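Side-chain contact in pectate lyase (Cellvibrio cellulosa, PDB 1GXM), which cleaves pectate (polygalacturonic acid) by anti-beta-elimination, the chain here being the catalytic module of a larger polysaccharide lyase: residues I323-A326 / Q327-G330. Residues are numbered along the deposited sequence; the frame is centred on the assembly and turned at random.
Sequences INFA and QKVG
Val329 lays its CG1 methyl over one face of the Phe325 ring, a CH-pi contact one helical turn along: CG1 sits 4.3 Å from the centroid of the Phe325 ring and 25° off the ring normal. The methyl lies toward the outer part of the ring, about equally far from CE1 and CZ. Phe325 reaches this place because its CG stands anti to the backbone N (chi1 -179°), which brings the ring alongside the next turn. The other methyl, Val329 CG2, turns to the backbone and packs 3.4 Å from Ala326 O. Lys328 approaches the same ring obliquely, its CD 4.1 Å from Phe325 CD1; from there the chain bends twice and carries NZ to a salt bridge with Asp17. Asn19 and Met227 also touch the buried ring, while Ala326 packs on Val243 of helix 233-246.

On the solvent side, Gln327 folds at its second torsion, and one water donates both to its OE1 and to Asn324 O. Asn324 O thus has two partners, since it also accepts from Lys328 N at 3.0 Å. Regular i to i+4 bonds run underneath, among them Val329 N to Phe325 O at 3.1 Å; Val329 N makes a second, weak bond to Ala326 O. Gly330 then turns to positive phi (86°), and its N bonds to Gln327 O at 3.2 Å. This is a Schellman motif, the C-terminal finish of helix 318-329, the last helix of the catalytic module.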
loop_
_atom_site.group_PDB
_atom_site.type_symbol
_atom_site.label_atom_id
_atom_site.label_comp_id
_atom_site.label_asym_id
_atom_site.label_seq_id
_atom_site.Cartn_x
_atom_site.Cartn_y
_atom_site.Cartn_z
ATOM N N ILE A 323 14.434 6.000 0.486
ATOM C CA ILE A 323 15.792 6.271 0.964
ATOM C C ILE A 323 16.025 7.766 1.026
ATOM O O ILE A 323 16.537 8.280 2.020
ATOM C CB ILE A 323 16.828 5.590 0.056
ATOM C CG1 ILE A 323 16.760 4.084 0.292
ATOM C CG2 ILE A 323 18.228 6.155 0.297
ATOM C CD1 ILE A 323 17.552 3.303 -0.702
ATOM N N ASN A 324 15.604 8.475 -0.005
ATOM C CA ASN A 324 15.819 9.912 -0.036
ATOM C C ASN A 324 14.987 10.595 1.027
ATOM O O ASN A 324 15.434 11.543 1.657
ATOM C CB ASN A 324 15.523 10.495 -1.415
ATOM C CG ASN A 324 16.589 10.126 -2.445
ATOM O OD1 ASN A 324 16.353 10.234 -3.646
ATOM N ND2 ASN A 324 17.733 9.645 -1.978
ATOM N N PHE A 325 13.774 10.105 1.245
ATOM C CA PHE A 325 12.914 10.657 2.289
ATOM C C PHE A 325 13.506 10.363 3.652
ATOM O O PHE A 325 13.576 11.262 4.502
ATOM C CB PHE A 325 11.502 10.090 2.189
ATOM C CG PHE A 325 10.564 10.631 3.220
ATOM C CD1 PHE A 325 10.338 11.987 3.315
ATOM C CD2 PHE A 325 9.920 9.791 4.094
ATOM C CE1 PHE A 325 9.481 12.487 4.273
ATOM C CE2 PHE A 325 9.054 10.289 5.030
ATOM C CZ PHE A 325 8.848 11.633 5.127
ATOM N N ALA A 326 13.960 9.135 3.870
ATOM C CA ALA A 326 14.623 8.798 5.122
ATOM C C ALA A 326 15.831 9.690 5.373
ATOM O O ALA A 326 16.065 10.109 6.489
ATOM C CB ALA A 326 15.038 7.372 5.131
ATOM N N GLN A 327 16.593 9.979 4.328
ATOM C CA GLN A 327 17.773 10.834 4.459
ATOM C C GLN A 327 17.335 12.219 4.932
ATOM O O GLN A 327 17.940 12.802 5.826
ATOM C CB GLN A 327 18.518 10.929 3.125
ATOM C CG GLN A 327 19.894 11.607 3.229
ATOM C CD GLN A 327 19.854 13.131 3.162
ATOM O OE1 GLN A 327 18.790 13.744 2.968
ATOM N NE2 GLN A 327 21.022 13.753 3.317
ATOM N N LYS A 328 16.286 12.740 4.309
ATOM C CA LYS A 328 15.736 14.059 4.614
ATOM C C LYS A 328 15.394 14.170 6.108
ATOM O O LYS A 328 15.669 15.195 6.745
ATOM C CB LYS A 328 14.489 14.296 3.748
ATOM C CG LYS A 328 13.814 15.690 3.784
ATOM C CD LYS A 328 12.322 15.538 3.368
ATOM C CE LYS A 328 11.802 16.567 2.379
ATOM N NZ LYS A 328 10.881 17.556 3.014
ATOM N N VAL A 329 14.805 13.119 6.678
ATOM C CA VAL A 329 14.348 13.154 8.074
ATOM C C VAL A 329 15.361 12.594 9.075
ATOM O O VAL A 329 15.064 12.517 10.273
ATOM C CB VAL A 329 12.992 12.433 8.266
ATOM C CG1 VAL A 329 11.951 12.990 7.337
ATOM C CG2 VAL A 329 13.131 10.920 8.085
ATOM N N GLY A 330 16.540 12.196 8.609
ATOM C CA GLY A 330 17.614 11.729 9.485
ATOM C C GLY A 330 17.573 10.252 9.863
ATOM O O GLY A 330 18.186 9.827 10.841
HETATM O O HOH W 1 17.765 12.819 0.222
#